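Local coordinates for protein acyl-coenzyme A oxidase (Caenorhabditis elegans, PDB 5K3I) that catalyses the FAD-dependent desaturation of acyl-CoA to enoyl-CoA, reducing oxygen to hydrogen peroxide, in the first step of peroxisomal beta-oxidation, at residues A150-G155 with K187-N192; R343-I348 with K606-A611; Q496-R501 with T580-D585. The protein carries 1 engineered substitution. One frame throughout, in Å; residues are numbered along the deposited sequence.

Contact 1. Residues A150-G155 with K187-N192; sequences AQTEMG and KWWPGN. With FAD (flavin-adenine dinucleotide), chain I.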
loop_
_atom_site.group_PDB
_atom_site.type_symbol
_atom_site.label_atom_id
_atom_site.label_comp_id
_atom_site.label_asym_id
_atom_site.label_seq_id
_atom_site.Cartn_x
_atom_site.Cartn_y
_atom_site.Cartn_z
ATOM N N ALA A 150 -22.237 -6.702 15.276
ATOM C CA ALA A 150 -22.303 -7.660 14.172
ATOM C C ALA A 150 -23.308 -7.195 13.119
ATOM O O ALA A 150 -24.497 -7.497 13.198
ATOM C CB ALA A 150 -22.665 -9.051 14.695
ATOM N N GLN A 151 -22.815 -6.468 12.116
ATOM C CA GLN A 151 -23.624 -5.992 10.998
ATOM C C GLN A 151 -23.356 -6.763 9.711
ATOM O O GLN A 151 -24.263 -7.384 9.150
ATOM C CB GLN A 151 -23.349 -4.500 10.792
ATOM C CG GLN A 151 -24.168 -3.843 9.713
ATOM C CD GLN A 151 -24.074 -2.331 9.787
ATOM O OE1 GLN A 151 -24.671 -1.699 10.658
ATOM N NE2 GLN A 151 -23.296 -1.742 8.882
ATOM N N THR A 152 -22.114 -6.718 9.226
ATOM C CA THR A 152 -21.743 -7.337 7.957
ATOM C C THR A 152 -21.959 -8.845 7.946
ATOM O O THR A 152 -21.769 -9.536 8.953
ATOM C CB THR A 152 -20.286 -7.005 7.641
ATOM O OG1 THR A 152 -20.125 -5.584 7.671
ATOM C CG2 THR A 152 -19.862 -7.527 6.268
ATOM N N GLU A 153 -22.344 -9.347 6.777
ATOM C CA GLU A 153 -22.487 -10.763 6.508
ATOM C C GLU A 153 -21.576 -11.136 5.349
ATOM O O GLU A 153 -21.048 -10.272 4.648
ATOM C CB GLU A 153 -23.943 -11.102 6.177
ATOM C CG GLU A 153 -24.919 -10.604 7.209
ATOM C CD GLU A 153 -26.346 -10.993 6.882
ATOM O OE1 GLU A 153 -26.621 -11.272 5.697
ATOM O OE2 GLU A 153 -27.199 -10.989 7.802
ATOM N N MET A 154 -21.411 -12.444 5.136
ATOM C CA MET A 154 -20.493 -12.906 4.099
ATOM C C MET A 154 -20.890 -12.340 2.738
ATOM O O MET A 154 -20.028 -11.988 1.922
ATOM C CB MET A 154 -20.449 -14.437 4.055
ATOM C CG MET A 154 -19.458 -14.962 3.027
ATOM S SD MET A 154 -19.703 -16.694 2.589
ATOM C CE MET A 154 -19.320 -17.541 4.102
ATOM N N GLY A 155 -22.191 -12.235 2.477
ATOM C CA GLY A 155 -22.686 -11.771 1.211
ATOM C C GLY A 155 -23.141 -10.330 1.129
ATOM O O GLY A 155 -23.499 -9.876 0.032
ATOM N N LYS A 187 -23.090 -13.806 9.609
ATOM C CA LYS A 187 -22.355 -12.622 10.022
ATOM C C LYS A 187 -20.866 -12.882 9.841
ATOM O O LYS A 187 -20.381 -13.989 10.076
ATOM C CB LYS A 187 -22.672 -12.263 11.473
ATOM C CG LYS A 187 -24.118 -11.864 11.687
ATOM C CD LYS A 187 -24.420 -10.581 10.931
ATOM C CE LYS A 187 -25.905 -10.285 10.903
ATOM N NZ LYS A 187 -26.240 -9.147 10.002
ATOM N N TRP A 188 -20.146 -11.863 9.389
ATOM C CA TRP A 188 -18.801 -12.066 8.869
ATOM C C TRP A 188 -18.116 -10.713 8.856
ATOM O O TRP A 188 -18.671 -9.750 8.311
ATOM C CB TRP A 188 -18.866 -12.677 7.464
ATOM C CG TRP A 188 -17.597 -13.294 6.964
ATOM C CD1 TRP A 188 -16.487 -12.639 6.524
ATOM C CD2 TRP A 188 -17.310 -14.691 6.848
ATOM N NE1 TRP A 188 -15.528 -13.539 6.135
ATOM C CE2 TRP A 188 -16.007 -14.806 6.329
ATOM C CE3 TRP A 188 -18.024 -15.854 7.137
ATOM C CZ2 TRP A 188 -15.403 -16.035 6.092
ATOM C CZ3 TRP A 188 -17.420 -17.075 6.904
ATOM C CH2 TRP A 188 -16.124 -17.155 6.384
ATOM N N TRP A 189 -16.950 -10.639 9.532
ATOM C CA TRP A 189 -16.068 -9.488 9.777
ATOM C C TRP A 189 -16.223 -8.755 11.113
ATOM O O TRP A 189 -15.293 -8.026 11.467
ATOM C CB TRP A 189 -16.144 -8.452 8.654
ATOM C CG TRP A 189 -15.332 -8.843 7.485
ATOM C CD1 TRP A 189 -15.774 -9.274 6.268
ATOM C CD2 TRP A 189 -13.906 -8.892 7.435
ATOM N NE1 TRP A 189 -14.705 -9.565 5.456
ATOM C CE2 TRP A 189 -13.548 -9.340 6.154
ATOM C CE3 TRP A 189 -12.897 -8.591 8.353
ATOM C CZ2 TRP A 189 -12.225 -9.503 5.770
ATOM C CZ3 TRP A 189 -11.591 -8.747 7.969
ATOM C CH2 TRP A 189 -11.262 -9.196 6.686
ATOM N N PRO A 190 -17.330 -8.851 11.863
ATOM C CA PRO A 190 -17.355 -8.188 13.172
ATOM C C PRO A 190 -16.123 -8.551 13.989
ATOM O O PRO A 190 -15.816 -9.726 14.205
ATOM C CB PRO A 190 -18.647 -8.719 13.799
ATOM C CG PRO A 190 -19.512 -8.914 12.648
ATOM C CD PRO A 190 -18.643 -9.472 11.591
ATOM N N GLY A 191 -15.415 -7.523 14.442
ATOM C CA GLY A 191 -14.177 -7.754 15.156
ATOM C C GLY A 191 -14.442 -8.333 16.533
ATOM O O GLY A 191 -15.442 -8.021 17.178
ATOM N N ASN A 192 -13.551 -9.222 16.965
ATOM C CA ASN A 192 -13.592 -9.876 18.266
ATOM C C ASN A 192 -14.797 -10.797 18.396
ATOM O O ASN A 192 -15.174 -11.166 19.513
ATOM C CB ASN A 192 -13.574 -8.857 19.409
ATOM C CG ASN A 192 -12.320 -8.007 19.406
ATOM O OD1 ASN A 192 -12.382 -6.776 19.440
ATOM N ND2 ASN A 192 -11.163 -8.665 19.373
HETATM P PA FAD I . -18.574 -4.849 -1.372
HETATM O O1A FAD I . -19.727 -3.889 -1.492
HETATM O O2A FAD I . -19.092 -6.270 -1.418
HETATM O O5B FAD I . -17.542 -4.557 -2.611
HETATM C C5B FAD I . -17.207 -3.196 -2.726
HETATM C C4B FAD I . -16.846 -3.003 -4.219
HETATM O O4B FAD I . -17.931 -2.994 -4.933
HETATM C C3B FAD I . -16.213 -1.609 -4.246
HETATM O O3B FAD I . -15.190 -1.588 -5.144
HETATM C C2B FAD I . -17.351 -0.656 -4.643
HETATM O O2B FAD I . -16.819 0.219 -5.739
HETATM C C1B FAD I . -18.272 -1.417 -5.162
HETATM N N9A FAD I . -19.634 -1.175 -4.738
HETATM C C8A FAD I . -20.372 -1.847 -3.835
HETATM N N7A FAD I . -21.571 -1.277 -3.781
HETATM C C5A FAD I . -21.584 -0.244 -4.675
HETATM C C6A FAD I . -22.531 0.689 -5.051
HETATM N N6A FAD I . -23.889 1.024 -4.713
HETATM N N1A FAD I . -22.238 1.604 -5.982
HETATM C C2A FAD I . -21.012 1.626 -6.566
HETATM N N3A FAD I . -20.090 0.721 -6.198
HETATM C C4A FAD I . -20.381 -0.203 -5.264
HETATM N N1 FAD I . -18.262 -5.238 9.588
HETATM C C2 FAD I . -19.080 -5.260 10.808
HETATM O O2 FAD I . -20.275 -5.384 10.716
HETATM N N3 FAD I . -18.379 -5.123 12.105
HETATM C C4 FAD I . -16.931 -4.974 12.141
HETATM O O4 FAD I . -16.367 -4.871 13.152
HETATM C C4X FAD I . -16.114 -4.959 10.881
HETATM N N5 FAD I . -14.676 -4.819 10.895
HETATM C C5X FAD I . -13.919 -4.798 9.624
HETATM C C6 FAD I . -12.524 -4.660 9.672
HETATM C C7 FAD I . -11.809 -4.647 8.460
HETATM C C7M FAD I . -10.326 -4.480 8.852
HETATM C C8 FAD I . -12.467 -4.774 7.221
HETATM C C8M FAD I . -11.676 -4.760 5.922
HETATM C C9 FAD I . -13.871 -4.917 7.186
HETATM C C9A FAD I . -14.584 -4.925 8.405
HETATM N N10 FAD I . -16.078 -5.073 8.394
HETATM C C10 FAD I . -16.808 -5.089 9.640
HETATM C "C1'" FAD I . -16.804 -5.197 7.144
HETATM C "C2'" FAD I . -16.986 -3.810 6.486
HETATM O "O2'" FAD I . -17.985 -3.075 7.128
HETATM C "C3'" FAD I . -17.375 -4.091 5.043
HETATM O "O3'" FAD I . -16.376 -4.915 4.541
HETATM C "C4'" FAD I . -17.411 -2.753 4.325
HETATM O "O4'" FAD I . -18.613 -2.122 4.629
HETATM C "C5'" FAD I . -17.346 -2.952 2.811
HETATM O "O5'" FAD I . -18.581 -3.464 2.354
HETATM P P FAD I . -18.450 -4.866 1.494
HETATM O O1P FAD I . -17.541 -5.837 2.237
HETATM O O2P FAD I . -19.776 -5.526 1.279
HETATM O O3P FAD I . -17.746 -4.565 0.030
#

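Contact 2. Residues R343-I348 with K606-A611; sequences RLFPFI and KIRPNA. With ATP (adenosine-5'-triphosphate), chain N.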
loop_
_atom_site.group_PDB
_atom_site.type_symbol
_atom_site.label_atom_id
_atom_site.label_comp_id
_atom_site.label_asym_id
_atom_site.label_seq_id
_atom_site.Cartn_x
_atom_site.Cartn_y
_atom_site.Cartn_z
ATOM N N ARG A 343 8.888 14.021 -0.349
ATOM C CA ARG A 343 8.126 12.803 -0.098
ATOM C C ARG A 343 7.695 12.628 1.361
ATOM O O ARG A 343 6.887 11.736 1.652
ATOM C CB ARG A 343 8.904 11.583 -0.630
ATOM C CG ARG A 343 9.963 10.979 0.243
ATOM C CD ARG A 343 10.743 9.893 -0.508
ATOM N NE ARG A 343 9.861 8.904 -1.138
ATOM C CZ ARG A 343 10.253 7.712 -1.588
ATOM N NH1 ARG A 343 11.514 7.322 -1.448
ATOM N NH2 ARG A 343 9.370 6.884 -2.128
ATOM N N LEU A 344 8.134 13.493 2.276
ATOM C CA LEU A 344 7.723 13.445 3.679
ATOM C C LEU A 344 6.888 14.644 4.103
ATOM O O LEU A 344 5.765 14.471 4.595
ATOM C CB LEU A 344 8.963 13.354 4.595
ATOM C CG LEU A 344 9.891 12.139 4.604
ATOM C CD1 LEU A 344 11.156 12.465 5.366
ATOM C CD2 LEU A 344 9.144 11.080 5.346
ATOM N N PHE A 345 7.411 15.860 3.926
ATOM C CA PHE A 345 6.832 17.038 4.570
ATOM C C PHE A 345 5.385 17.304 4.176
ATOM O O PHE A 345 4.613 17.746 5.048
ATOM C CB PHE A 345 7.682 18.272 4.254
ATOM C CG PHE A 345 9.089 18.206 4.788
ATOM C CD1 PHE A 345 9.498 17.155 5.600
ATOM C CD2 PHE A 345 9.996 19.219 4.509
ATOM C CE1 PHE A 345 10.789 17.098 6.092
ATOM C CE2 PHE A 345 11.281 19.175 5.003
ATOM C CZ PHE A 345 11.681 18.114 5.796
ATOM N N PRO A 346 4.952 17.101 2.923
ATOM C CA PRO A 346 3.534 17.331 2.622
ATOM C C PRO A 346 2.626 16.445 3.441
ATOM O O PRO A 346 1.485 16.831 3.723
ATOM C CB PRO A 346 3.438 17.007 1.121
ATOM C CG PRO A 346 4.811 17.278 0.609
ATOM C CD PRO A 346 5.715 16.790 1.694
ATOM N N PHE A 347 3.101 15.260 3.824
ATOM C CA PHE A 347 2.296 14.379 4.654
ATOM C C PHE A 347 2.290 14.809 6.110
ATOM O O PHE A 347 1.336 14.503 6.833
ATOM C CB PHE A 347 2.776 12.942 4.500
ATOM C CG PHE A 347 2.748 12.469 3.073
ATOM C CD1 PHE A 347 1.538 12.296 2.418
ATOM C CD2 PHE A 347 3.918 12.212 2.384
ATOM C CE1 PHE A 347 1.505 11.870 1.109
ATOM C CE2 PHE A 347 3.889 11.790 1.076
ATOM C CZ PHE A 347 2.686 11.615 0.437
ATOM N N ILE A 348 3.336 15.493 6.574
ATOM C CA ILE A 348 3.266 16.080 7.905
ATOM C C ILE A 348 2.164 17.120 7.927
ATOM O O ILE A 348 1.347 17.171 8.855
ATOM C CB ILE A 348 4.617 16.697 8.319
ATOM C CG1 ILE A 348 5.733 15.659 8.367
ATOM C CG2 ILE A 348 4.494 17.327 9.702
ATOM C CD1 ILE A 348 7.086 16.280 8.678
ATOM N N LYS A 606 11.743 25.798 3.974
ATOM C CA LYS A 606 11.301 26.514 5.172
ATOM C C LYS A 606 10.931 25.566 6.316
ATOM O O LYS A 606 11.314 25.788 7.474
ATOM C CB LYS A 606 10.113 27.405 4.828
ATOM C CG LYS A 606 9.709 28.352 5.933
ATOM C CD LYS A 606 10.643 29.540 5.995
ATOM C CE LYS A 606 10.745 30.102 7.398
ATOM N NZ LYS A 606 9.411 30.327 8.009
ATOM N N ILE A 607 10.184 24.502 6.015
ATOM C CA ILE A 607 9.685 23.613 7.068
ATOM C C ILE A 607 10.786 22.763 7.687
ATOM O O ILE A 607 10.726 22.455 8.883
ATOM C CB ILE A 607 8.535 22.743 6.512
ATOM C CG1 ILE A 607 7.278 23.589 6.319
ATOM C CG2 ILE A 607 8.249 21.552 7.419
ATOM C CD1 ILE A 607 6.546 23.888 7.614
ATOM N N ARG A 608 11.793 22.367 6.900
ATOM C CA ARG A 608 12.842 21.429 7.305
ATOM C C ARG A 608 13.361 21.590 8.738
ATOM O O ARG A 608 13.344 20.606 9.495
ATOM C CB ARG A 608 14.029 21.504 6.350
ATOM C CG ARG A 608 15.097 20.518 6.730
ATOM C CD ARG A 608 16.434 21.165 6.904
ATOM N NE ARG A 608 17.357 20.287 7.620
ATOM C CZ ARG A 608 18.356 19.628 7.042
ATOM N NH1 ARG A 608 18.570 19.740 5.735
ATOM N NH2 ARG A 608 19.149 18.851 7.766
ATOM N N PRO A 609 13.831 22.770 9.169
ATOM C CA PRO A 609 14.394 22.852 10.530
ATOM C C PRO A 609 13.371 22.563 11.615
ATOM O O PRO A 609 13.766 22.287 12.755
ATOM C CB PRO A 609 14.913 24.293 10.627
ATOM C CG PRO A 609 14.273 25.038 9.526
ATOM C CD PRO A 609 13.908 24.064 8.456
ATOM N N ASN A 610 12.072 22.621 11.300
ATOM C CA ASN A 610 11.001 22.252 12.215
ATOM C C ASN A 610 10.456 20.843 12.003
ATOM O O ASN A 610 9.679 20.383 12.843
ATOM C CB ASN A 610 9.856 23.262 12.113
ATOM C CG ASN A 610 10.112 24.504 12.931
ATOM O OD1 ASN A 610 10.741 24.437 13.991
ATOM N ND2 ASN A 610 9.636 25.644 12.454
ATOM N N ALA A 611 10.809 20.165 10.903
ATOM C CA ALA A 611 10.186 18.883 10.578
ATOM C C ALA A 611 10.183 17.927 11.771
ATOM O O ALA A 611 9.137 17.371 12.127
ATOM C CB ALA A 611 10.890 18.247 9.377
HETATM P PG ATP N . 3.032 14.396 -11.343
HETATM O O1G ATP N . 4.034 15.017 -12.285
HETATM O O2G ATP N . 1.846 13.762 -12.026
HETATM O O3G ATP N . 2.682 15.258 -10.156
HETATM P PB ATP N . 3.255 12.370 -9.415
HETATM O O1B ATP N . 2.074 13.138 -8.871
HETATM O O2B ATP N . 3.099 10.913 -9.771
HETATM O O3B ATP N . 3.823 13.147 -10.705
HETATM P PA ATP N . 4.847 13.904 -7.684
HETATM O O1A ATP N . 3.674 14.840 -7.840
HETATM O O2A ATP N . 6.212 14.320 -8.177
HETATM O O3A ATP N . 4.472 12.495 -8.367
HETATM O "O5'" ATP N . 4.974 13.504 -6.131
HETATM C "C5'" ATP N . 3.875 12.907 -5.447
HETATM C "C4'" ATP N . 4.358 11.776 -4.545
HETATM O "O4'" ATP N . 4.392 10.544 -5.273
HETATM C "C3'" ATP N . 5.759 12.026 -4.008
HETATM O "O3'" ATP N . 5.720 12.169 -2.585
HETATM C "C2'" ATP N . 6.573 10.804 -4.378
HETATM O "O2'" ATP N . 7.191 10.248 -3.215
HETATM C "C1'" ATP N . 5.583 9.814 -4.971
HETATM N N9 ATP N . 6.153 9.204 -6.198
HETATM C C8 ATP N . 6.219 9.778 -7.413
HETATM N N7 ATP N . 6.803 8.949 -8.314
HETATM C C5 ATP N . 7.123 7.812 -7.669
HETATM C C6 ATP N . 7.764 6.524 -8.027
HETATM N N6 ATP N . 8.190 6.279 -9.289
HETATM N N1 ATP N . 7.908 5.602 -7.049
HETATM C C2 ATP N . 7.489 5.831 -5.791
HETATM N N3 ATP N . 6.902 6.975 -5.398
HETATM C C4 ATP N . 6.694 7.986 -6.274
#

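Contact 3. Residues Q496-R501 with T580-D585; sequences QHIAKR and TYALED. With ATP (adenosine-5'-triphosphate), chain J.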
loop_
_atom_site.group_PDB
_atom_site.type_symbol
_atom_site.label_atom_id
_atom_site.label_comp_id
_atom_site.label_asym_id
_atom_site.label_seq_id
_atom_site.Cartn_x
_atom_site.Cartn_y
_atom_site.Cartn_z
ATOM N N GLN A 496 -12.388 26.542 -3.736
ATOM C CA GLN A 496 -13.841 26.664 -3.848
ATOM C C GLN A 496 -14.306 26.674 -5.300
ATOM O O GLN A 496 -15.346 26.090 -5.630
ATOM C CB GLN A 496 -14.336 27.912 -3.123
ATOM C CG GLN A 496 -14.299 27.807 -1.604
ATOM C CD GLN A 496 -14.770 29.079 -0.918
ATOM O OE1 GLN A 496 -14.833 30.138 -1.535
ATOM N NE2 GLN A 496 -15.118 28.973 0.362
ATOM N N HIS A 497 -13.573 27.360 -6.176
ATOM C CA HIS A 497 -14.025 27.482 -7.555
ATOM C C HIS A 497 -13.985 26.133 -8.267
ATOM O O HIS A 497 -14.939 25.755 -8.951
ATOM C CB HIS A 497 -13.181 28.515 -8.301
ATOM C CG HIS A 497 -13.463 28.565 -9.766
ATOM N ND1 HIS A 497 -14.466 29.340 -10.303
ATOM C CD2 HIS A 497 -12.887 27.919 -10.808
ATOM C CE1 HIS A 497 -14.487 29.182 -11.615
ATOM N NE2 HIS A 497 -13.540 28.324 -11.948
ATOM N N ILE A 498 -12.877 25.400 -8.133
ATOM C CA ILE A 498 -12.756 24.135 -8.847
ATOM C C ILE A 498 -13.719 23.097 -8.281
ATOM O O ILE A 498 -14.226 22.246 -9.022
ATOM C CB ILE A 498 -11.299 23.640 -8.847
ATOM C CG1 ILE A 498 -10.804 23.281 -7.447
ATOM C CG2 ILE A 498 -10.390 24.695 -9.445
ATOM C CD1 ILE A 498 -9.401 22.734 -7.444
ATOM N N ALA A 499 -13.985 23.136 -6.974
ATOM C CA ALA A 499 -14.916 22.176 -6.387
ATOM C C ALA A 499 -16.355 22.480 -6.795
ATOM O O ALA A 499 -17.128 21.560 -7.093
ATOM C CB ALA A 499 -14.780 22.166 -4.865
ATOM N N LYS A 500 -16.739 23.761 -6.809
ATOM C CA LYS A 500 -18.062 24.133 -7.306
ATOM C C LYS A 500 -18.216 23.773 -8.778
ATOM O O LYS A 500 -19.242 23.220 -9.190
ATOM C CB LYS A 500 -18.305 25.625 -7.102
ATOM C CG LYS A 500 -19.515 26.144 -7.867
ATOM C CD LYS A 500 -19.684 27.639 -7.688
ATOM C CE LYS A 500 -18.557 28.400 -8.361
ATOM N NZ LYS A 500 -18.900 29.837 -8.531
ATOM N N ARG A 501 -17.204 24.095 -9.589
ATOM C CA ARG A 501 -17.312 23.892 -11.033
ATOM C C ARG A 501 -17.441 22.415 -11.383
ATOM O O ARG A 501 -18.233 22.047 -12.257
ATOM C CB ARG A 501 -16.131 24.534 -11.756
ATOM C CG ARG A 501 -16.401 24.824 -13.227
ATOM C CD ARG A 501 -15.091 25.109 -13.962
ATOM N NE ARG A 501 -14.141 24.004 -13.879
ATOM C CZ ARG A 501 -14.008 23.014 -14.755
ATOM N NH1 ARG A 501 -14.773 22.951 -15.835
ATOM N NH2 ARG A 501 -13.084 22.084 -14.536
ATOM N N THR A 580 -5.111 20.367 -12.732
ATOM C CA THR A 580 -5.927 20.110 -13.914
ATOM C C THR A 580 -7.251 20.861 -13.860
ATOM O O THR A 580 -7.664 21.471 -14.849
ATOM C CB THR A 580 -6.162 18.606 -14.069
ATOM O OG1 THR A 580 -4.957 17.985 -14.552
ATOM C CG2 THR A 580 -7.266 18.324 -15.068
ATOM N N TYR A 581 -7.914 20.855 -12.705
ATOM C CA TYR A 581 -9.224 21.484 -12.599
ATOM C C TYR A 581 -9.125 23.005 -12.609
ATOM O O TYR A 581 -10.074 23.685 -13.019
ATOM C CB TYR A 581 -9.930 21.002 -11.332
ATOM C CG TYR A 581 -10.305 19.536 -11.366
ATOM C CD1 TYR A 581 -11.329 19.085 -12.182
ATOM C CD2 TYR A 581 -9.619 18.603 -10.605
ATOM C CE1 TYR A 581 -11.674 17.752 -12.221
ATOM C CE2 TYR A 581 -9.956 17.263 -10.643
ATOM C CZ TYR A 581 -10.985 16.844 -11.453
ATOM O OH TYR A 581 -11.333 15.515 -11.504
ATOM N N ALA A 582 -8.001 23.556 -12.150
ATOM C CA ALA A 582 -7.822 25.002 -12.151
ATOM C C ALA A 582 -7.452 25.543 -13.531
ATOM O O ALA A 582 -7.715 26.716 -13.828
ATOM C CB ALA A 582 -6.752 25.391 -11.133
ATOM N N LEU A 583 -6.839 24.722 -14.378
ATOM C CA LEU A 583 -6.379 25.177 -15.686
ATOM C C LEU A 583 -7.441 25.059 -16.768
ATOM O O LEU A 583 -7.424 25.834 -17.729
ATOM C CB LEU A 583 -5.154 24.374 -16.135
ATOM C CG LEU A 583 -3.842 24.457 -15.355
ATOM C CD1 LEU A 583 -2.991 23.238 -15.671
ATOM C CD2 LEU A 583 -3.083 25.726 -15.690
ATOM N N GLU A 584 -8.324 24.062 -16.660
ATOM C CA GLU A 584 -9.310 23.763 -17.696
ATOM C C GLU A 584 -10.070 24.977 -18.220
ATOM O O GLU A 584 -10.201 25.165 -19.431
ATOM C CB GLU A 584 -10.319 22.753 -17.154
ATOM C CG GLU A 584 -10.025 21.315 -17.477
ATOM C CD GLU A 584 -11.182 20.426 -17.112
ATOM O OE1 GLU A 584 -11.526 20.399 -15.912
ATOM O OE2 GLU A 584 -11.770 19.799 -18.021
ATOM N N ASP A 585 -10.576 25.820 -17.324
ATOM C CA ASP A 585 -11.373 26.971 -17.732
ATOM C C ASP A 585 -10.556 28.255 -17.764
ATOM O O ASP A 585 -11.128 29.352 -17.803
ATOM C CB ASP A 585 -12.588 27.134 -16.816
ATOM C CG ASP A 585 -12.201 27.337 -15.357
ATOM O OD1 ASP A 585 -11.062 26.976 -14.972
ATOM O OD2 ASP A 585 -13.051 27.863 -14.601
HETATM P PG ATP J . -8.375 13.237 -9.960
HETATM O O1G ATP J . -9.779 13.732 -10.200
HETATM O O2G ATP J . -7.281 14.189 -9.518
HETATM O O3G ATP J . -7.925 12.258 -11.017
HETATM P PB ATP J . -7.953 10.852 -8.501
HETATM O O1B ATP J . -6.916 10.610 -9.564
HETATM O O2B ATP J . -7.496 10.688 -7.078
HETATM O O3B ATP J . -8.589 12.337 -8.644
HETATM P PA ATP J . -9.627 9.123 -10.096
HETATM O O1A ATP J . -8.718 9.555 -11.206
HETATM O O2A ATP J . -11.100 9.326 -10.348
HETATM O O3A ATP J . -9.199 9.836 -8.697
HETATM O "O5'" ATP J . -9.257 7.587 -9.792
HETATM C "C5'" ATP J . -7.887 7.171 -9.739
HETATM C "C4'" ATP J . -7.771 5.847 -8.996
HETATM O "O4'" ATP J . -7.567 6.060 -7.591
HETATM C "C3'" ATP J . -9.060 5.066 -9.132
HETATM O "O3'" ATP J . -8.723 3.697 -9.285
HETATM C "C2'" ATP J . -9.759 5.201 -7.807
HETATM O "O2'" ATP J . -10.413 3.987 -7.473
HETATM C "C1'" ATP J . -8.622 5.439 -6.833
HETATM N N9 ATP J . -9.162 6.259 -5.724
HETATM C C8 ATP J . -9.505 7.554 -5.807
HETATM N N7 ATP J . -9.992 8.000 -4.614
HETATM C C5 ATP J . -9.967 6.964 -3.754
HETATM C C6 ATP J . -10.341 6.751 -2.338
HETATM N N6 ATP J . -10.848 7.773 -1.600
HETATM N N1 ATP J . -10.157 5.514 -1.811
HETATM C C2 ATP J . -9.655 4.496 -2.538
HETATM N N3 ATP J . -9.298 4.629 -3.829
HETATM C C4 ATP J . -9.427 5.815 -4.488
#

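Contact 1. Residues A150-G155 with K187-N192
Lys187 extends its side chain alongside residues 150-155 and sets its ammonium between two of their oxygens. Its chain bends once, at chi2 (-65°), and then runs straight. This brings Lys187 NZ to 2.8 Å from Gln151 O, a hydrogen bond that comes in tilted from the carbonyl plane. The bond from Lys187 NZ to Glu153 OE2, 3.0 Å, is a salt bridge that reaches the carboxylate from its anti side. Val203 O is a further acceptor for NZ, and Thr165 OG1 also bonds Glu153 OE2. With an alanine in place of Lys187, the buried Glu153 carboxylate would probably lose its charged mate and Gln151 O this donor. The backbones pair in a single bridge, Glu153 with Lys187, beside which Trp188 N donates to Thr152 O (2.9 Å) from above the carbonyl plane. Met154 and Trp188 run side by side. Met154 SD stands above the face of the Trp188 six-membered ring, though at a distance, 5.1 Å from its centroid and 17° off its normal. In this Met-aromatic contact the bend at chi3 (-66°) carries Met154 CE toward Trp188 CZ3. Pro190 CG packs on Ala150. What the pair builds is one side of a flavin site shared with the second subunit: Thr152 N bonds FAD O2 and Thr152 OG1 bonds FAD N1, both at 2.7 Å, while Gly191 N reaches FAD O4 at 3.1 Å. One face of the Trp189 indole lies against the benzenoid end of the isoalloxazine, around FAD C9. This seat for the flavin on beta-domain loops is characteristic of the acyl-CoA dehydrogenase and oxidase fold.

Contact 2. Residues R343-I348 with K606-A611
Phe345 meets Ala611, Arg608 and Ile607 where two helices of the acyl-CoA oxidase fold cross, helix 338-370 of the C-alpha1 family region and helix 590-616 of the C-terminal one. The local axes pass 10.8 Å apart at 77°, close to perpendicular, so the meeting is small and rests largely on the one aromatic ring. No hydrogen bond spans it. Phe345 has CG beside its backbone N (chi1 -63°), which aims the ring at the neighbouring helix. Its leading atoms approach the backbone there: CE2 lies 3.6 Å from Arg608 CA, and CB of Arg608 packs against the same corner. The Arg608 guanidinium turns off instead to salt bridges with Glu19 and Glu336. Phe345 and Ile607 run alongside each other in opposing senses, with CD2 of the Phe345 ring 4.1 Å from Ile607 CG2. Leu569 of helix 557-577 also packs on Phe345. Two residues before Phe345, Arg343 faces the nucleotides instead: Arg343 CB touches ATP O2' and Arg343 NH1 bonds FAD O3B. Back at the crossing, Ile348 adds its CD1, 4.3 Å from Ala611 CB, and that same Ala611 methyl sits 3.5 Å from Phe345 CE1.

Contact 3. Residues Q496-R501 with T580-D585
Asp585 OD2 takes a short, nearly straight hydrogen bond from His497 NE2, 2.7 Å long with 167° at the hydrogen. The bond uses the syn lone pair of the carboxylate oxygen and lies in the imidazole plane, and ring and carboxylate are close to coplanar, so the two groups meet head-on, edge to edge. The CG of His497 is anti to its backbone N (chi1 172°), swinging the ring out toward Asp585. Ser474 OG holds the far nitrogen ND1, the ring of Phe587 stacks on the imidazole, and Asp585 OD1 bonds Phe587 N. Arg501, one turn further along, passes alongside Asp585 with Arg501 CD 3.5 Å from Asp585 OD2, but no N-H is directed at that oxygen. The Arg501 guanidinium serves Glu584: Arg501 NH2 forms a 2.7 Å salt bridge with Glu584 OE1, approaching that oxygen from above the carboxylate plane, with the two flat groups almost perpendicular. Helix 489-515 is thus tied to the short helix 579-583 and the turn after it, within the C-terminal helical region of the oxidase. Between the polar pairs, Ile498 packs its CB 3.9 Å from Tyr581 CB and lays CG2 on Ala582. The Tyr581 ring carries on from this packing to ATP, where Tyr581 OH bonds O1G of the gamma phosphate at 2.7 Å. The dimer interface lies directly beyond: Arg597 of the second subunit forms a salt bridge with Glu584 OE2, and Thr580 OG1 is hydrogen-bonded to Thr580 OG1 of that subunit.

The three contacts are separate, yet the shared ligands join them across the dimer. Contact 1 lies on the opposite side of the chain's centre from contact 2, with centres about 40 Å apart, and its centre is about 41 Å from that of contact 3. Contacts 2 and 3 are closer, about 27 Å between centres and about 16 Å between nearest atoms, and contact 3 is nested in the loop that contact 2 closes. The FAD seated at contact 1 is also bonded by Arg343 of the second subunit, the counterpart of the arginine in contact 2. Likewise, the ATP beside contact 2 is held by Tyr581 of the second subunit, while Tyr581 in contact 3 binds the other ATP.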